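Local coordinates for autophagy-related protein 9 (Schizosaccharomyces pombe, PDB 7D0I) that moves phospholipids between the two membrane leaflets as a homotrimeric scramblase and supplies membrane for the growing autophagosome, at residues H288-A293 against Q303-R308; N497-F502 against S554-E559; Y504-L509 against S547-S552; S511-L516 against F540-F545. The protein carries 1 engineered substitution. All blocks are in the same frame, centred on the assembly; numbering follows the deposited sequence.

Contact 1: H288-A293 against Q303-R308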
loop_
_atom_site.group_PDB
_atom_site.type_symbol
_atom_site.label_atom_id
_atom_site.label_comp_id
_atom_site.label_asym_id
_atom_site.label_seq_id
_atom_site.Cartn_x
_atom_site.Cartn_y
_atom_site.Cartn_z
ATOM N N HIS A 288 -34.987 -28.107 4.650
ATOM C CA HIS A 288 -34.737 -29.120 3.633
ATOM C C HIS A 288 -33.949 -28.560 2.455
ATOM O O HIS A 288 -32.835 -29.009 2.171
ATOM C CB HIS A 288 -36.066 -29.717 3.166
ATOM C CG HIS A 288 -36.816 -30.437 4.244
ATOM N ND1 HIS A 288 -36.260 -30.718 5.473
ATOM C CD2 HIS A 288 -38.073 -30.932 4.278
ATOM C CE1 HIS A 288 -37.146 -31.354 6.219
ATOM N NE2 HIS A 288 -38.255 -31.497 5.517
ATOM N N ALA A 289 -34.512 -27.573 1.758
ATOM C CA ALA A 289 -33.892 -27.089 0.531
ATOM C C ALA A 289 -32.618 -26.305 0.816
ATOM O O ALA A 289 -31.580 -26.542 0.187
ATOM C CB ALA A 289 -34.883 -26.231 -0.251
ATOM N N LEU A 290 -32.674 -25.360 1.750
ATOM C CA LEU A 290 -31.507 -24.541 2.048
ATOM C C LEU A 290 -30.495 -25.251 2.933
ATOM O O LEU A 290 -29.327 -24.859 2.946
ATOM C CB LEU A 290 -31.935 -23.231 2.712
ATOM C CG LEU A 290 -32.503 -22.155 1.793
ATOM C CD1 LEU A 290 -32.825 -20.914 2.575
ATOM C CD2 LEU A 290 -31.507 -21.846 0.706
ATOM N N LYS A 291 -30.917 -26.284 3.660
ATOM C CA LYS A 291 -30.044 -27.002 4.587
ATOM C C LYS A 291 -29.419 -26.046 5.600
ATOM O O LYS A 291 -28.204 -26.005 5.788
ATOM C CB LYS A 291 -28.973 -27.798 3.837
ATOM C CG LYS A 291 -29.514 -29.015 3.101
ATOM C CD LYS A 291 -28.406 -29.762 2.378
ATOM C CE LYS A 291 -27.882 -28.972 1.190
ATOM N NZ LYS A 291 -28.877 -28.901 0.089
ATOM N N ILE A 292 -30.273 -25.262 6.249
ATOM C CA ILE A 292 -29.885 -24.392 7.351
ATOM C C ILE A 292 -30.562 -24.919 8.604
ATOM O O ILE A 292 -31.793 -25.039 8.649
ATOM C CB ILE A 292 -30.266 -22.928 7.085
ATOM C CG1 ILE A 292 -29.517 -22.403 5.864
ATOM C CG2 ILE A 292 -29.960 -22.071 8.293
ATOM C CD1 ILE A 292 -29.790 -20.970 5.562
ATOM N N ALA A 293 -29.765 -25.241 9.614
ATOM C CA ALA A 293 -30.284 -25.874 10.814
ATOM C C ALA A 293 -31.194 -24.930 11.588
ATOM O O ALA A 293 -30.987 -23.715 11.617
ATOM C CB ALA A 293 -29.133 -26.333 11.707
ATOM N N GLN A 303 -25.519 -13.474 3.951
ATOM C CA GLN A 303 -24.662 -13.951 2.877
ATOM C C GLN A 303 -24.632 -15.470 2.827
ATOM O O GLN A 303 -24.541 -16.048 1.742
ATOM C CB GLN A 303 -23.255 -13.393 3.039
ATOM C CG GLN A 303 -23.167 -11.886 2.875
ATOM C CD GLN A 303 -23.482 -11.136 4.149
ATOM O OE1 GLN A 303 -24.064 -11.685 5.079
ATOM N NE2 GLN A 303 -23.089 -9.870 4.200
ATOM N N ARG A 304 -24.735 -16.134 3.976
ATOM C CA ARG A 304 -24.796 -17.590 3.980
ATOM C C ARG A 304 -26.103 -18.083 3.377
ATOM O O ARG A 304 -26.115 -19.064 2.624
ATOM C CB ARG A 304 -24.620 -18.110 5.404
ATOM C CG ARG A 304 -24.771 -19.612 5.562
ATOM C CD ARG A 304 -23.617 -20.390 4.943
ATOM N NE ARG A 304 -22.324 -20.061 5.539
ATOM C CZ ARG A 304 -21.317 -19.499 4.878
ATOM N NH1 ARG A 304 -21.443 -19.209 3.593
ATOM N NH2 ARG A 304 -20.178 -19.238 5.498
ATOM N N VAL A 305 -27.211 -17.410 3.687
ATOM C CA VAL A 305 -28.486 -17.769 3.077
ATOM C C VAL A 305 -28.436 -17.547 1.574
ATOM O O VAL A 305 -28.952 -18.356 0.799
ATOM C CB VAL A 305 -29.636 -16.975 3.721
ATOM C CG1 VAL A 305 -30.948 -17.387 3.115
ATOM C CG2 VAL A 305 -29.659 -17.195 5.212
ATOM N N LEU A 306 -27.808 -16.457 1.136
ATOM C CA LEU A 306 -27.662 -16.213 -0.296
ATOM C C LEU A 306 -26.812 -17.287 -0.954
ATOM O O LEU A 306 -27.106 -17.725 -2.070
ATOM C CB LEU A 306 -27.043 -14.845 -0.540
ATOM C CG LEU A 306 -27.992 -13.667 -0.436
ATOM C CD1 LEU A 306 -27.249 -12.390 -0.726
ATOM C CD2 LEU A 306 -29.127 -13.864 -1.402
ATOM N N TYR A 307 -25.736 -17.703 -0.289
ATOM C CA TYR A 307 -24.893 -18.771 -0.810
ATOM C C TYR A 307 -25.699 -20.047 -1.005
ATOM O O TYR A 307 -25.687 -20.646 -2.088
ATOM C CB TYR A 307 -23.728 -18.990 0.149
ATOM C CG TYR A 307 -22.714 -20.014 -0.277
ATOM C CD1 TYR A 307 -22.658 -21.253 0.343
ATOM C CD2 TYR A 307 -21.795 -19.737 -1.276
ATOM C CE1 TYR A 307 -21.725 -22.193 -0.027
ATOM C CE2 TYR A 307 -20.855 -20.674 -1.659
ATOM C CZ TYR A 307 -20.823 -21.901 -1.028
ATOM O OH TYR A 307 -19.891 -22.845 -1.398
ATOM N N ARG A 308 -26.425 -20.465 0.032
ATOM C CA ARG A 308 -27.250 -21.662 -0.085
ATOM C C ARG A 308 -28.302 -21.506 -1.174
ATOM O O ARG A 308 -28.587 -22.454 -1.914
ATOM C CB ARG A 308 -27.922 -21.971 1.248
ATOM C CG ARG A 308 -26.972 -22.193 2.399
ATOM C CD ARG A 308 -26.409 -23.596 2.396
ATOM N NE ARG A 308 -25.797 -23.914 3.680
ATOM C CZ ARG A 308 -24.509 -23.745 3.957
ATOM N NH1 ARG A 308 -23.687 -23.270 3.033
ATOM N NH2 ARG A 308 -24.043 -24.060 5.156
#
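Leu290 and Ile292 face Val305 and Arg308 at the turn between helix 253-289 and helix 302-312, probably on the cytoplasmic side. After the long first helix the chain returns to pack helix 302-312 against it. Lys291 leaves helical geometry first, with a positive phi of 56°, and Ile292 follows in an extended conformation.

The apolar part is made by branch tips. Leu290 CD1 lies 4.0 Å from Val305 CG1. The other Val305 methyl, CG2, meets Ile292 CD1 at 3.8 Å, and these two side chains cross at about a right angle. Leu290 CD2 rests on the root of Arg308, 3.6 Å from its CB. Phe285 and Leu309 also touch Leu290, so this leucine is buried between the two helices.

The polar part is looser. The guanidinium of Arg308 carries the Leu290 carbonyl at its edge, in plane. Its NE is 3.7 Å from Leu290 O, and no hydrogen bond forms across the contact. Asp585 of the second subunit makes a long, weak ion pair with Arg308 NH2. A bend at chi2 (-81°) lets the Arg308 chain pass beside Leu290 O. Arg304 CD sits 3.3 Å above one face of the guanidinium, offset toward its rim.

Contact 2: N497-F502 against S554-E559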
loop_
_atom_site.group_PDB
_atom_site.type_symbol
_atom_site.label_atom_id
_atom_site.label_comp_id
_atom_site.label_asym_id
_atom_site.label_seq_id
_atom_site.Cartn_x
_atom_site.Cartn_y
_atom_site.Cartn_z
ATOM N N ASN A 497 -18.826 30.341 27.791
ATOM C CA ASN A 497 -19.220 31.433 28.670
ATOM C C ASN A 497 -20.012 30.949 29.875
ATOM O O ASN A 497 -20.148 31.691 30.849
ATOM C CB ASN A 497 -20.033 32.463 27.895
ATOM C CG ASN A 497 -19.345 32.899 26.628
ATOM O OD1 ASN A 497 -18.524 32.173 26.078
ATOM N ND2 ASN A 497 -19.675 34.094 26.156
ATOM N N MET A 498 -20.538 29.727 29.828
ATOM C CA MET A 498 -21.227 29.125 30.960
ATOM C C MET A 498 -20.319 28.214 31.769
ATOM O O MET A 498 -20.435 28.155 32.999
ATOM C CB MET A 498 -22.442 28.340 30.469
ATOM C CG MET A 498 -23.420 27.951 31.553
ATOM S SD MET A 498 -24.818 27.015 30.908
ATOM C CE MET A 498 -23.983 25.610 30.170
ATOM N N ILE A 499 -19.412 27.506 31.097
ATOM C CA ILE A 499 -18.385 26.747 31.800
ATOM C C ILE A 499 -17.562 27.671 32.681
ATOM O O ILE A 499 -17.226 27.329 33.820
ATOM C CB ILE A 499 -17.492 25.998 30.796
ATOM C CG1 ILE A 499 -18.290 24.938 30.051
ATOM C CG2 ILE A 499 -16.320 25.366 31.504
ATOM C CD1 ILE A 499 -17.505 24.278 28.967
ATOM N N ARG A 500 -17.236 28.859 32.175
ATOM C CA ARG A 500 -16.446 29.800 32.959
ATOM C C ARG A 500 -17.212 30.274 34.187
ATOM O O ARG A 500 -16.652 30.349 35.289
ATOM C CB ARG A 500 -16.037 30.980 32.080
ATOM C CG ARG A 500 -15.180 31.991 32.782
ATOM C CD ARG A 500 -13.911 31.364 33.300
ATOM N NE ARG A 500 -13.503 31.971 34.560
ATOM C CZ ARG A 500 -12.447 31.589 35.266
ATOM N NH1 ARG A 500 -12.155 32.196 36.405
ATOM N NH2 ARG A 500 -11.684 30.596 34.831
ATOM N N LEU A 501 -18.498 30.589 34.020
ATOM C CA LEU A 501 -19.309 31.017 35.155
ATOM C C LEU A 501 -19.395 29.931 36.214
ATOM O O LEU A 501 -19.272 30.210 37.413
ATOM C CB LEU A 501 -20.708 31.400 34.687
ATOM C CG LEU A 501 -21.742 31.488 35.807
ATOM C CD1 LEU A 501 -21.476 32.689 36.683
ATOM C CD2 LEU A 501 -23.139 31.538 35.235
ATOM N N PHE A 502 -19.620 28.688 35.797
ATOM C CA PHE A 502 -19.734 27.627 36.787
ATOM C C PHE A 502 -18.395 27.320 37.434
ATOM O O PHE A 502 -18.354 26.943 38.607
ATOM C CB PHE A 502 -20.345 26.382 36.157
ATOM C CG PHE A 502 -21.833 26.459 36.025
ATOM C CD1 PHE A 502 -22.635 26.476 37.151
ATOM C CD2 PHE A 502 -22.430 26.535 34.785
ATOM C CE1 PHE A 502 -23.998 26.559 37.043
ATOM C CE2 PHE A 502 -23.797 26.615 34.671
ATOM C CZ PHE A 502 -24.582 26.627 35.799
ATOM N N SER A 554 -20.118 18.657 37.369
ATOM C CA SER A 554 -20.642 17.877 36.258
ATOM C C SER A 554 -20.667 18.677 34.964
ATOM O O SER A 554 -20.474 18.110 33.884
ATOM C CB SER A 554 -22.043 17.372 36.591
ATOM O OG SER A 554 -22.876 18.446 36.989
ATOM N N ILE A 555 -20.903 19.986 35.051
ATOM C CA ILE A 555 -20.941 20.809 33.851
ATOM C C ILE A 555 -19.536 21.053 33.324
ATOM O O ILE A 555 -19.278 20.935 32.121
ATOM C CB ILE A 555 -21.668 22.134 34.137
ATOM C CG1 ILE A 555 -23.114 21.861 34.547
ATOM C CG2 ILE A 555 -21.598 23.045 32.927
ATOM C CD1 ILE A 555 -23.891 23.105 34.895
ATOM N N ILE A 556 -18.609 21.394 34.212
ATOM C CA ILE A 556 -17.233 21.710 33.848
ATOM C C ILE A 556 -16.574 20.483 33.237
ATOM O O ILE A 556 -16.393 19.469 33.925
ATOM C CB ILE A 556 -16.442 22.200 35.067
ATOM C CG1 ILE A 556 -17.102 23.434 35.663
ATOM C CG2 ILE A 556 -15.021 22.512 34.686
ATOM C CD1 ILE A 556 -16.514 23.824 36.978
ATOM N N PRO A 557 -16.197 20.523 31.965
ATOM C CA PRO A 557 -15.552 19.363 31.351
ATOM C C PRO A 557 -14.156 19.156 31.915
ATOM O O PRO A 557 -13.627 19.966 32.676
ATOM C CB PRO A 557 -15.510 19.731 29.869
ATOM C CG PRO A 557 -15.473 21.205 29.865
ATOM C CD PRO A 557 -16.305 21.648 31.027
ATOM N N ASP A 558 -13.561 18.034 31.531
ATOM C CA ASP A 558 -12.190 17.763 31.922
ATOM C C ASP A 558 -11.257 18.783 31.286
ATOM O O ASP A 558 -11.558 19.362 30.240
ATOM C CB ASP A 558 -11.793 16.349 31.508
ATOM C CG ASP A 558 -10.438 15.942 32.040
ATOM O OD1 ASP A 558 -9.905 16.643 32.926
ATOM O OD2 ASP A 558 -9.901 14.921 31.568
ATOM N N GLU A 559 -10.121 19.016 31.938
ATOM C CA GLU A 559 -9.129 19.918 31.365
ATOM C C GLU A 559 -8.537 19.334 30.094
ATOM O O GLU A 559 -8.515 19.990 29.046
ATOM C CB GLU A 559 -8.021 20.199 32.377
ATOM C CG GLU A 559 -8.443 21.015 33.571
ATOM C CD GLU A 559 -7.263 21.401 34.426
ATOM O OE1 GLU A 559 -7.428 22.244 35.332
ATOM O OE2 GLU A 559 -6.164 20.862 34.187
#
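Ile555 lays its CD1 methyl over one face of the Phe502 ring. The methyl is 3.6 Å from the ring centroid and 16° off the ring normal, which makes this a CH-pi contact. Its nearest ring atom is Phe502 CE2. Ile555 CG2 lies 4.0 Å from Phe502 CD2, so both branches of the isoleucine follow the ring. CG1 of Ile555 is anti to its carbonyl carbon, and this chi1 of -62° with an extended chi2 of 178° sends CD1 over the ring. Met498, one turn before Phe502, has its SD at the ring edge, in plane.

These residues close one end, probably the cytoplasmic one, of an antiparallel transmembrane hairpin made by helices 496-520 and 538-555. Beyond helix 538-555, Ile556 and Pro557 run on along the first helix as an extended chain. Ile499 and Pro557 meet tip to tip. Ile499 CD1 is 3.5 Å from Pro557 CD, and Ile499 CG2 is 3.7 Å from the same carbon. Ile556 points its CD1 at the backbone of Phe502, 4.0 Å from Phe502 O. Pro494 also touches Ile499, and Phe563 touches Pro557.

No hydrogen bond crosses between the two segments; the join is apolar. Both segments also touch another copy of the protein. Glu559 makes a salt bridge to Arg603 of the third subunit, and Leu501 and Arg500 pack on Phe208 of that subunit.

Contact 3: Y504-L509 against S547-S552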
loop_
_atom_site.group_PDB
_atom_site.type_symbol
_atom_site.label_atom_id
_atom_site.label_comp_id
_atom_site.label_asym_id
_atom_site.label_seq_id
_atom_site.Cartn_x
_atom_site.Cartn_y
_atom_site.Cartn_z
ATOM N N TYR A 504 -16.232 29.668 38.142
ATOM C CA TYR A 504 -16.150 30.726 39.143
ATOM C C TYR A 504 -17.002 30.406 40.366
ATOM O O TYR A 504 -16.567 30.594 41.511
ATOM C CB TYR A 504 -16.580 32.050 38.525
ATOM C CG TYR A 504 -16.612 33.192 39.499
ATOM C CD1 TYR A 504 -15.543 33.441 40.338
ATOM C CD2 TYR A 504 -17.705 34.035 39.565
ATOM C CE1 TYR A 504 -15.565 34.488 41.224
ATOM C CE2 TYR A 504 -17.734 35.087 40.447
ATOM C CZ TYR A 504 -16.661 35.308 41.275
ATOM O OH TYR A 504 -16.682 36.354 42.160
ATOM N N ILE A 505 -18.229 29.942 40.140
ATOM C CA ILE A 505 -19.120 29.638 41.256
ATOM C C ILE A 505 -18.564 28.496 42.088
ATOM O O ILE A 505 -18.606 28.525 43.325
ATOM C CB ILE A 505 -20.535 29.327 40.738
ATOM C CG1 ILE A 505 -21.156 30.582 40.137
ATOM C CG2 ILE A 505 -21.404 28.796 41.851
ATOM C CD1 ILE A 505 -22.539 30.369 39.612
ATOM N N SER A 506 -18.038 27.463 41.427
ATOM C CA SER A 506 -17.400 26.371 42.146
ATOM C C SER A 506 -16.218 26.870 42.963
ATOM O O SER A 506 -15.990 26.399 44.078
ATOM C CB SER A 506 -16.950 25.292 41.167
ATOM O OG SER A 506 -16.053 24.397 41.792
ATOM N N PHE A 507 -15.467 27.836 42.432
ATOM C CA PHE A 507 -14.345 28.387 43.186
ATOM C C PHE A 507 -14.823 29.100 44.443
ATOM O O PHE A 507 -14.255 28.921 45.528
ATOM C CB PHE A 507 -13.538 29.336 42.304
ATOM C CG PHE A 507 -12.503 30.115 43.051
ATOM C CD1 PHE A 507 -11.391 29.486 43.573
ATOM C CD2 PHE A 507 -12.638 31.476 43.229
ATOM C CE1 PHE A 507 -10.440 30.196 44.260
ATOM C CE2 PHE A 507 -11.688 32.188 43.916
ATOM C CZ PHE A 507 -10.590 31.547 44.431
ATOM N N ILE A 508 -15.867 29.918 44.312
ATOM C CA ILE A 508 -16.408 30.627 45.471
ATOM C C ILE A 508 -16.862 29.640 46.537
ATOM O O ILE A 508 -16.487 29.741 47.715
ATOM C CB ILE A 508 -17.565 31.548 45.051
ATOM C CG1 ILE A 508 -17.048 32.745 44.262
ATOM C CG2 ILE A 508 -18.330 32.013 46.265
ATOM C CD1 ILE A 508 -18.133 33.725 43.906
ATOM N N LEU A 509 -17.697 28.679 46.140
ATOM C CA LEU A 509 -18.224 27.720 47.102
ATOM C C LEU A 509 -17.118 26.870 47.705
ATOM O O LEU A 509 -17.198 26.492 48.876
ATOM C CB LEU A 509 -19.277 26.840 46.441
ATOM C CG LEU A 509 -20.396 27.602 45.732
ATOM C CD1 LEU A 509 -21.318 26.641 45.018
ATOM C CD2 LEU A 509 -21.171 28.473 46.700
ATOM N N SER A 547 -23.385 19.918 47.820
ATOM C CA SER A 547 -24.323 19.592 46.751
ATOM C C SER A 547 -24.117 20.500 45.544
ATOM O O SER A 547 -24.072 20.032 44.400
ATOM C CB SER A 547 -25.757 19.702 47.268
ATOM O OG SER A 547 -25.949 18.876 48.404
ATOM N N LEU A 548 -23.991 21.806 45.781
ATOM C CA LEU A 548 -23.828 22.742 44.673
ATOM C C LEU A 548 -22.510 22.515 43.939
ATOM O O LEU A 548 -22.449 22.626 42.708
ATOM C CB LEU A 548 -23.923 24.175 45.181
ATOM C CG LEU A 548 -25.322 24.650 45.569
ATOM C CD1 LEU A 548 -25.254 26.001 46.247
ATOM C CD2 LEU A 548 -26.207 24.721 44.340
ATOM N N ILE A 549 -21.447 22.183 44.671
ATOM C CA ILE A 549 -20.161 21.929 44.034
ATOM C C ILE A 549 -20.211 20.637 43.230
ATOM O O ILE A 549 -19.637 20.549 42.138
ATOM C CB ILE A 549 -19.044 21.905 45.088
ATOM C CG1 ILE A 549 -18.833 23.304 45.661
ATOM C CG2 ILE A 549 -17.756 21.399 44.492
ATOM C CD1 ILE A 549 -17.785 23.365 46.740
ATOM N N ALA A 550 -20.894 19.614 43.748
ATOM C CA ALA A 550 -21.080 18.395 42.971
ATOM C C ALA A 550 -21.892 18.661 41.713
ATOM O O ALA A 550 -21.656 18.031 40.677
ATOM C CB ALA A 550 -21.755 17.323 43.821
ATOM N N VAL A 551 -22.854 19.580 41.787
ATOM C CA VAL A 551 -23.601 19.971 40.594
ATOM C C VAL A 551 -22.676 20.646 39.591
ATOM O O VAL A 551 -22.705 20.354 38.391
ATOM C CB VAL A 551 -24.778 20.883 40.973
ATOM C CG1 VAL A 551 -25.311 21.597 39.745
ATOM C CG2 VAL A 551 -25.875 20.081 41.638
ATOM N N SER A 552 -21.833 21.562 40.077
ATOM C CA SER A 552 -20.992 22.348 39.180
ATOM C C SER A 552 -19.931 21.489 38.506
ATOM O O SER A 552 -19.636 21.680 37.322
ATOM C CB SER A 552 -20.341 23.496 39.945
ATOM O OG SER A 552 -21.322 24.379 40.457
#
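Leu548 O accepts two hydrogen bonds from Ser552, one residue that also faces across to Ser506. The Ser552 OG bond is 3.1 Å long and the Ser552 N bond is the usual helical one. The two donors come from opposite faces of the Leu548 carbonyl plane, and OG is tilted 34° from that plane. Ser552 OG is anti to its own carbonyl carbon, chi1 -62°, which folds the hydroxyl back onto its helix. Its polar end is therefore met within the helix.

What Ser552 offers across the contact is carbon. Its CB lies 4.0 Å from Ser506 CB, with no hydrogen bond between the two serines. The small side chain of Ser506 is consistent with the close backbone approach there, 5.6 Å from Ser506 CA to Ile549 CA.

Leu509 carries most of the rest. Its CD1 meets Leu548 CB at 3.6 Å. Its CB lies 3.6 Å from Ile549 CG1, and Ile549 CD1 reaches on to the Leu509 carbonyl carbon, 3.7 Å away.

The two segments form the middle of a transmembrane helical hairpin. They run antiparallel, with their axes at 152° and 9.4 Å apart at the closest. Helices 198-223 and 427-447 of the third subunit pack on part of the pair: Tyr504 meets Phe208 there, Phe507 meets His436, and Ile549 packs on Asn443.

Contact 4: S511-L516 against F540-F545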
loop_
_atom_site.group_PDB
_atom_site.type_symbol
_atom_site.label_atom_id
_atom_site.label_comp_id
_atom_site.label_asym_id
_atom_site.label_seq_id
_atom_site.Cartn_x
_atom_site.Cartn_y
_atom_site.Cartn_z
ATOM N N SER A 511 -14.029 27.927 48.288
ATOM C CA SER A 511 -13.393 28.768 49.296
ATOM C C SER A 511 -14.208 28.781 50.584
ATOM O O SER A 511 -13.664 28.619 51.688
ATOM C CB SER A 511 -13.216 30.184 48.753
ATOM O OG SER A 511 -14.448 30.690 48.278
ATOM N N PHE A 512 -15.524 28.976 50.459
ATOM C CA PHE A 512 -16.394 28.935 51.634
ATOM C C PHE A 512 -16.263 27.607 52.366
ATOM O O PHE A 512 -16.115 27.569 53.593
ATOM C CB PHE A 512 -17.848 29.172 51.231
ATOM C CG PHE A 512 -18.157 30.589 50.867
ATOM C CD1 PHE A 512 -17.394 31.627 51.358
ATOM C CD2 PHE A 512 -19.218 30.882 50.034
ATOM C CE1 PHE A 512 -17.684 32.929 51.019
ATOM C CE2 PHE A 512 -19.511 32.180 49.693
ATOM C CZ PHE A 512 -18.744 33.205 50.186
ATOM N N THR A 513 -16.321 26.501 51.623
ATOM C CA THR A 513 -16.257 25.181 52.240
ATOM C C THR A 513 -14.906 24.943 52.896
ATOM O O THR A 513 -14.830 24.317 53.958
ATOM C CB THR A 513 -16.549 24.108 51.191
ATOM O OG1 THR A 513 -17.919 24.200 50.787
ATOM C CG2 THR A 513 -16.283 22.722 51.744
ATOM N N ALA A 514 -13.830 25.430 52.282
ATOM C CA ALA A 514 -12.511 25.294 52.890
ATOM C C ALA A 514 -12.461 26.013 54.228
ATOM O O ALA A 514 -11.976 25.464 55.224
ATOM C CB ALA A 514 -11.443 25.836 51.943
ATOM N N ILE A 515 -12.973 27.245 54.272
ATOM C CA ILE A 515 -13.000 27.976 55.537
ATOM C C ILE A 515 -13.841 27.233 56.569
ATOM O O ILE A 515 -13.444 27.097 57.733
ATOM C CB ILE A 515 -13.504 29.411 55.320
ATOM C CG1 ILE A 515 -12.333 30.322 54.971
ATOM C CG2 ILE A 515 -14.210 29.927 56.557
ATOM C CD1 ILE A 515 -11.319 30.440 56.077
ATOM N N LEU A 516 -15.005 26.728 56.157
ATOM C CA LEU A 516 -15.887 26.064 57.112
ATOM C C LEU A 516 -15.259 24.793 57.665
ATOM O O LEU A 516 -15.331 24.534 58.870
ATOM C CB LEU A 516 -17.239 25.759 56.467
ATOM C CG LEU A 516 -18.073 26.978 56.078
ATOM C CD1 LEU A 516 -19.468 26.562 55.640
ATOM C CD2 LEU A 516 -18.139 27.972 57.221
ATOM N N PHE A 540 -25.576 22.474 57.790
ATOM C CA PHE A 540 -26.511 22.679 56.692
ATOM C C PHE A 540 -25.833 23.386 55.528
ATOM O O PHE A 540 -25.988 22.989 54.366
ATOM C CB PHE A 540 -27.723 23.473 57.178
ATOM C CG PHE A 540 -28.496 24.138 56.078
ATOM C CD1 PHE A 540 -29.185 23.384 55.144
ATOM C CD2 PHE A 540 -28.544 25.517 55.986
ATOM C CE1 PHE A 540 -29.900 23.998 54.133
ATOM C CE2 PHE A 540 -29.259 26.136 54.978
ATOM C CZ PHE A 540 -29.937 25.374 54.050
ATOM N N TYR A 541 -25.067 24.439 55.825
ATOM C CA TYR A 541 -24.354 25.152 54.773
ATOM C C TYR A 541 -23.302 24.266 54.121
ATOM O O TYR A 541 -23.112 24.316 52.902
ATOM C CB TYR A 541 -23.710 26.416 55.336
ATOM C CG TYR A 541 -24.654 27.586 55.428
ATOM C CD1 TYR A 541 -25.675 27.749 54.504
ATOM C CD2 TYR A 541 -24.528 28.526 56.438
ATOM C CE1 TYR A 541 -26.541 28.817 54.582
ATOM C CE2 TYR A 541 -25.391 29.597 56.526
ATOM C CZ TYR A 541 -26.396 29.739 55.594
ATOM O OH TYR A 541 -27.259 30.805 55.680
ATOM N N LEU A 542 -22.608 23.453 54.915
ATOM C CA LEU A 542 -21.602 22.562 54.351
ATOM C C LEU A 542 -22.236 21.558 53.398
ATOM O O LEU A 542 -21.713 21.312 52.306
ATOM C CB LEU A 542 -20.853 21.842 55.473
ATOM C CG LEU A 542 -19.452 21.341 55.132
ATOM C CD1 LEU A 542 -18.551 22.515 54.819
ATOM C CD2 LEU A 542 -18.883 20.527 56.273
ATOM N N GLY A 543 -23.374 20.982 53.785
ATOM C CA GLY A 543 -24.060 20.055 52.900
ATOM C C GLY A 543 -24.581 20.724 51.641
ATOM O O GLY A 543 -24.458 20.176 50.540
ATOM N N LEU A 544 -25.163 21.917 51.782
ATOM C CA LEU A 544 -25.662 22.639 50.618
ATOM C C LEU A 544 -24.533 22.978 49.654
ATOM O O LEU A 544 -24.680 22.834 48.432
ATOM C CB LEU A 544 -26.382 23.909 51.061
ATOM C CG LEU A 544 -26.854 24.836 49.942
ATOM C CD1 LEU A 544 -27.872 24.136 49.065
ATOM C CD2 LEU A 544 -27.424 26.120 50.518
ATOM N N PHE A 545 -23.394 23.423 50.183
ATOM C CA PHE A 545 -22.270 23.767 49.325
ATOM C C PHE A 545 -21.673 22.529 48.675
ATOM O O PHE A 545 -21.276 22.572 47.511
ATOM C CB PHE A 545 -21.212 24.525 50.124
ATOM C CG PHE A 545 -21.623 25.917 50.482
ATOM C CD1 PHE A 545 -22.594 26.573 49.751
ATOM C CD2 PHE A 545 -21.042 26.573 51.549
ATOM C CE1 PHE A 545 -22.977 27.852 50.075
ATOM C CE2 PHE A 545 -21.422 27.853 51.878
ATOM C CZ PHE A 545 -22.389 28.495 51.141
#
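The probably lumenal half of a transmembrane helical hairpin meets here, with Phe512, Thr513 and Leu516 of helix 496-520 set against Leu542 and Phe545 of helix 538-555. Phe545 is the central side chain. Its CB is 3.4 Å from Thr513 OG1. The two side chains slide past each other in opposite directions. The Thr513 hydroxyl hydrogen-bonds to Leu509 O, one turn back in its own helix, so its contact with Phe545 CB is packing only.

The rings of Phe512 and Phe545 lie nearly parallel, with planes at 28°. They are slid so far apart that they barely overlap, and their centroids are 5.9 Å apart. The closer touch is from Phe512 CB to Phe545 CE2, 3.9 Å.

Antiparallel pairing sets these partners. The short segments cross at -144°, with axes 10.0 Å apart at the closest, so residues further along one helix meet earlier residues of the other. Leu516 accordingly lies against Leu542 and Tyr541.

A chi1 of -156° turns the Leu542 branch toward helix 496-520. Its CD1 fits between two residues, 3.8 Å from Thr513 CG2 and 3.9 Å from Leu516 CB. Leu516 CD1 reaches the edge of the Phe545 ring, near its plane, 4.4 Å from Phe545 CD2. Phe512 also meets the ring of Phe219 of the third subunit, and Ala514 packs on Phe442 of that subunit.

Contacts 2, 3 and 4 lie in a row along helices 496-520 and 538-555. Contact 2 is at the probably cytoplasmic end, contact 3 in the middle and contact 4 toward the lumenal end. Neighbouring centres are 10 Å apart. Contact 3 touches both others, while contacts 2 and 4 have their nearest atoms about 10 Å apart. In sequence, contact 4 falls between the two segments of contact 3, and contact 3 between those of contact 2, as a hairpin requires. All three also touch the third subunit, so the hairpin takes part in trimer packing. Contact 1 comes earlier in the chain, with its centre 56 to 69 Å from theirs, and it touches the second subunit.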